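Local coordinates for protein 4'-phospho-dehydrooxetanocin synthase (Bacillus megaterium, PDB 5UL3) that catalyses the cobalamin-dependent radical SAM ring contraction of dAMP to an oxetane aldehyde in the biosynthesis of the antiviral nucleoside analogue oxetanocin A, at residues Arg311-Asp314 and Tyr315-Cys318; Gly367-Asn371 and Gly372-Gln376. All coordinates share one frame; numbering follows the deposited sequence. Where two conformers were deposited one is given.

In the fold
The two contacts illustrate how a radical SAM domain built on a partial triose phosphate isomerase barrel places its chemistry in loops that follow strands. Contact 1 lies in the loop after strand 305-311, where two cysteines hold the iron-sulfur cluster; contact 2 lies in the loop between strand 357-360, the neighbouring parallel strand, and helix 374-386. Their centres are about 14 Å apart. The loops meet at Asp-314 and Glu-368, but both have two conformers, so the details are doubtful. Contact 1 binds the cluster directly, the nearest atoms of the Cys-313 side chain and cobalamin being about 7 Å apart; contact 2 has no cluster ligand, Gly-367 lying about 8 Å from that side chain.

Contact 1: residues Arg311-Asp314 and Tyr315-Cys318; sequences RGCD and YSRC. With SF4 (iron/sulfur cluster), chain B.
Cys-313 holds its SG anti to the backbone N (chi1 179°), while Ser-316 swings its OG to the side of its own backbone N (chi1 -82°); the thiolate therefore faces the cluster and the hydroxyl turns back toward the Cys-313 carbonyl. This is the start of the cluster-binding loop of a radical SAM enzyme, in which Cys-313, Cys-318 and Cys-321 form a CX4CX2C variant of the more usual CX3CX2C motif. Cys-313 SG binds the iron FE4 at 2.3 Å and Cys-318 SG binds FE1 at 2.2 Å, so the peptide between them bends round one side of the cubane. The bend is closed by Ser-316 OG, which donates to Cys-313 O at 2.7 Å, approaching tilted from the carbonyl plane rather than within it. Ser-316 N adds a weak bond to Cys-313 SG, 3.4 Å long, and may draw some negative charge off the ligating sulfur. Ser-316 OG also has a weak partner in Arg-323. Tyr-315, between the two cysteines in sequence, puts its CB 3.7 Å from Cys-313 SG and its ring beside Cys-318. The ring has Cys-318 SG at an edge, in the ring plane, and Arg-317 CB over one face, displaced toward the rim; the phenol OH is bonded to Gly-447 O, which fixes the far end of the ring. Arg-317 extends to the outside, with a weak bond from its NH1 to Tyr-315 O and a salt bridge to a MES molecule probably taken from the crystallisation liquor. On the cluster side, the backbone passes close enough that Ser-316 CA sits 3.5 Å from the sulfide S2.

Contact 2: residues Gly367-Asn371 and Gly372-Gln376; sequences GELPN and GTEAQ
Gly-372 closes a type I beta turn that begins at Leu-369: its N donates to Leu-369 O at 2.9 Å. A positive phi of 77° carries the chain out of this turn, a backbone shape that suits glycine. Thr-373 comes next and is gripped twice by one oxygen. Its backbone N reaches Asn-371 OD1 at 3.1 Å, which makes an Asx turn, and its OG1 donates to the same atom at 2.7 Å. Both donors arrive from the same face of the amide, and the Asn-371 and Thr-373 side chains cross at about a right angle. The other end of that amide, Asn-371 ND2, donates to a water 2.7 Å away, which in turn gives Thr-373 OG1 a weak bond. Leu-369 CD1 also packs against this hydroxyl. Thr-373 occupies the N-cap position of helix 374-386 but makes no capping bond with its side chain, its OG1 being turned to Asn-371. The helix follows strand 357-360 in the beta-alpha succession of the partial barrel and packs through Ala-375 on helix 410-426. Glu-374, in its first turn, is rotated about the CB-CG bond (chi2 -94°), which folds the carboxylate back over the preceding loop. Its CG rests on Gly-367 O at 3.4 Å, and its OE2 accepts Leu-369 N at 2.9 Å from above the carboxylate plane. In one of its two conformers, Glu-368 runs beside Glu-374, their carboxylate planes 5° apart and Glu-368 OE1 5.0 Å from Glu-374 OE1; this like-charge pair would probably oppose any stabilising effect of the helix N-terminus. Glu-374 OE1 takes a bond from a second water, which also donates to Leu-369 O.

Contact 1: residues Arg311-Asp314 and Tyr315-Cys318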
loop_
_atom_site.group_PDB
_atom_site.type_symbol
_atom_site.label_atom_id
_atom_site.label_comp_id
_atom_site.label_asym_id
_atom_site.label_seq_id
_atom_site.Cartn_x
_atom_site.Cartn_y
_atom_site.Cartn_z
ATOM N N ARG A 311 8.054 -4.632 -7.955
ATOM C CA ARG A 311 8.640 -4.288 -6.671
ATOM C C ARG A 311 9.767 -3.294 -6.893
ATOM O O ARG A 311 10.490 -3.388 -7.885
ATOM C CB ARG A 311 9.180 -5.521 -5.957
ATOM C CG ARG A 311 8.048 -6.477 -5.542
ATOM C CD ARG A 311 8.572 -7.621 -4.703
ATOM N NE ARG A 311 7.464 -8.386 -4.098
ATOM C CZ ARG A 311 7.641 -9.538 -3.444
ATOM N NH1 ARG A 311 8.865 -10.045 -3.311
ATOM N NH2 ARG A 311 6.596 -10.190 -2.938
ATOM N N GLY A 312 9.896 -2.359 -5.954
ATOM C CA GLY A 312 10.957 -1.369 -5.967
ATOM C C GLY A 312 10.618 -0.120 -6.758
ATOM O O GLY A 312 9.542 0.037 -7.350
ATOM N N CYS A 313 11.591 0.791 -6.768
ATOM C CA CYS A 313 11.490 2.062 -7.467
ATOM C C CYS A 313 12.814 2.276 -8.185
ATOM O O CYS A 313 13.859 2.272 -7.538
ATOM C CB CYS A 313 11.235 3.205 -6.494
ATOM S SG CYS A 313 11.121 4.836 -7.329
ATOM N N ASP A 314 12.770 2.446 -9.504
ATOM C CA ASP A 314 14.018 2.650 -10.232
ATOM C C ASP A 314 14.584 4.044 -10.007
ATOM O O ASP A 314 15.785 4.250 -10.221
ATOM C CB ASP A 314 13.824 2.383 -11.726
ATOM C CG ASP A 314 12.608 3.073 -12.297
ATOM O OD1 ASP A 314 12.497 4.311 -12.184
ATOM O OD2 ASP A 314 11.768 2.365 -12.889
ATOM N N TYR A 315 13.755 4.992 -9.553
ATOM C CA TYR A 315 14.241 6.342 -9.256
ATOM C C TYR A 315 14.943 6.383 -7.902
ATOM O O TYR A 315 16.149 6.645 -7.823
ATOM C CB TYR A 315 13.083 7.341 -9.295
ATOM C CG TYR A 315 13.511 8.768 -9.082
ATOM C CD1 TYR A 315 14.353 9.406 -9.996
ATOM C CD2 TYR A 315 13.052 9.494 -7.988
ATOM C CE1 TYR A 315 14.735 10.740 -9.808
ATOM C CE2 TYR A 315 13.444 10.841 -7.800
ATOM C CZ TYR A 315 14.281 11.435 -8.710
ATOM O OH TYR A 315 14.650 12.759 -8.491
ATOM N N SER A 316 14.185 6.161 -6.820
ATOM C CA SER A 316 14.719 5.907 -5.481
ATOM C C SER A 316 15.502 7.089 -4.911
ATOM O O SER A 316 16.282 6.917 -3.974
ATOM C CB SER A 316 15.587 4.639 -5.466
ATOM O OG SER A 316 14.810 3.455 -5.356
ATOM N N ARG A 317 15.284 8.304 -5.421
ATOM C CA ARG A 317 16.073 9.460 -5.020
ATOM C C ARG A 317 15.324 10.487 -4.196
ATOM O O ARG A 317 15.937 11.482 -3.777
ATOM C CB ARG A 317 16.644 10.148 -6.255
ATOM C CG ARG A 317 17.734 9.353 -6.895
ATOM C CD ARG A 317 18.144 10.069 -8.160
ATOM N NE ARG A 317 19.345 9.535 -8.786
ATOM C CZ ARG A 317 19.389 8.436 -9.535
ATOM N NH1 ARG A 317 18.307 7.676 -9.726
ATOM N NH2 ARG A 317 20.536 8.083 -10.083
ATOM N N CYS A 318 14.025 10.312 -3.978
ATOM C CA CYS A 318 13.283 11.273 -3.167
ATOM C C CYS A 318 13.820 11.250 -1.741
ATOM O O CYS A 318 14.012 10.183 -1.155
ATOM C CB CYS A 318 11.785 10.955 -3.202
ATOM S SG CYS A 318 11.173 10.912 -4.898
HETATM FE FE1 SF4 B . 10.261 8.864 -4.796
HETATM FE FE2 SF4 B . 7.931 7.502 -5.097
HETATM FE FE3 SF4 B . 9.760 6.829 -3.100
HETATM FE FE4 SF4 B . 10.341 6.281 -5.714
HETATM S S1 SF4 B . 8.627 5.372 -4.467
HETATM S S2 SF4 B . 11.764 7.224 -4.174
HETATM S S3 SF4 B . 9.417 8.121 -6.740
HETATM S S4 SF4 B . 8.549 8.785 -3.305
#

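Contact 2: residues Gly367-Asn371 and Gly372-Gln376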
loop_
_atom_site.group_PDB
_atom_site.type_symbol
_atom_site.label_atom_id
_atom_site.label_comp_id
_atom_site.label_asym_id
_atom_site.label_seq_id
_atom_site.Cartn_x
_atom_site.Cartn_y
_atom_site.Cartn_z
ATOM N N GLY A 367 7.341 2.131 -14.172
ATOM C CA GLY A 367 8.697 1.608 -14.138
ATOM C C GLY A 367 9.602 2.148 -15.238
ATOM O O GLY A 367 9.277 3.085 -15.986
ATOM N N GLU A 368 10.789 1.545 -15.301
ATOM C CA GLU A 368 11.827 1.892 -16.266
ATOM C C GLU A 368 12.661 0.647 -16.502
ATOM O O GLU A 368 13.101 0.009 -15.540
ATOM C CB GLU A 368 12.742 3.026 -15.774
ATOM C CG GLU A 368 12.192 4.435 -15.906
ATOM C CD GLU A 368 13.268 5.507 -15.753
ATOM O OE1 GLU A 368 14.445 5.232 -16.079
ATOM O OE2 GLU A 368 12.939 6.629 -15.306
ATOM N N LEU A 369 12.880 0.314 -17.763
ATOM C CA LEU A 369 13.711 -0.819 -18.130
ATOM C C LEU A 369 14.949 -0.343 -18.889
ATOM O O LEU A 369 14.893 0.668 -19.597
ATOM C CB LEU A 369 12.920 -1.803 -19.000
ATOM C CG LEU A 369 11.775 -2.453 -18.223
ATOM C CD1 LEU A 369 10.799 -3.173 -19.138
ATOM C CD2 LEU A 369 12.344 -3.398 -17.162
ATOM N N PRO A 370 16.087 -1.026 -18.739
ATOM C CA PRO A 370 17.265 -0.654 -19.543
ATOM C C PRO A 370 16.991 -0.622 -21.043
ATOM O O PRO A 370 17.554 0.233 -21.740
ATOM C CB PRO A 370 18.295 -1.728 -19.166
ATOM C CG PRO A 370 17.915 -2.151 -17.791
ATOM C CD PRO A 370 16.402 -2.074 -17.748
ATOM N N ASN A 371 16.119 -1.496 -21.561
ATOM C CA ASN A 371 15.786 -1.459 -22.984
ATOM C C ASN A 371 14.690 -0.450 -23.329
ATOM O O ASN A 371 14.367 -0.299 -24.513
ATOM C CB ASN A 371 15.389 -2.857 -23.481
ATOM C CG ASN A 371 14.183 -3.429 -22.756
ATOM O OD1 ASN A 371 13.356 -2.700 -22.208
ATOM N ND2 ASN A 371 14.075 -4.754 -22.759
ATOM N N GLY A 372 14.112 0.239 -22.344
ATOM C CA GLY A 372 13.193 1.325 -22.631
ATOM C C GLY A 372 11.802 0.915 -23.061
ATOM O O GLY A 372 11.057 1.746 -23.587
ATOM N N THR A 373 11.416 -0.340 -22.831
ATOM C CA THR A 373 10.144 -0.870 -23.302
ATOM C C THR A 373 9.064 -0.861 -22.220
ATOM O O THR A 373 8.047 -1.547 -22.377
ATOM C CB THR A 373 10.317 -2.299 -23.830
ATOM O OG1 THR A 373 10.801 -3.144 -22.776
ATOM C CG2 THR A 373 11.297 -2.341 -25.004
ATOM N N GLU A 374 9.276 -0.122 -21.128
ATOM C CA GLU A 374 8.319 -0.153 -20.015
ATOM C C GLU A 374 6.924 0.277 -20.460
ATOM O O GLU A 374 5.918 -0.299 -20.018
ATOM C CB GLU A 374 8.820 0.727 -18.858
ATOM C CG GLU A 374 9.152 2.179 -19.222
ATOM C CD GLU A 374 10.633 2.374 -19.544
ATOM O OE1 GLU A 374 11.151 3.500 -19.375
ATOM O OE2 GLU A 374 11.289 1.389 -19.938
ATOM N N ALA A 375 6.836 1.286 -21.334
ATOM C CA ALA A 375 5.520 1.736 -21.782
ATOM C C ALA A 375 4.810 0.660 -22.597
ATOM O O ALA A 375 3.588 0.497 -22.477
ATOM C CB ALA A 375 5.634 3.033 -22.581
ATOM N N GLN A 376 5.556 -0.101 -23.418
ATOM C CA GLN A 376 4.913 -1.159 -24.188
ATOM C C GLN A 376 4.443 -2.293 -23.286
ATOM O O GLN A 376 3.425 -2.928 -23.570
ATOM C CB GLN A 376 5.859 -1.690 -25.272
ATOM C CG GLN A 376 5.164 -2.643 -26.248
ATOM C CD GLN A 376 4.003 -1.972 -26.968
ATOM O OE1 GLN A 376 4.131 -0.846 -27.453
ATOM N NE2 GLN A 376 2.858 -2.647 -27.019
HETATM O O HOH W 1 14.225 3.253 -19.589
HETATM O O HOH W 2 11.943 -6.157 -21.999
#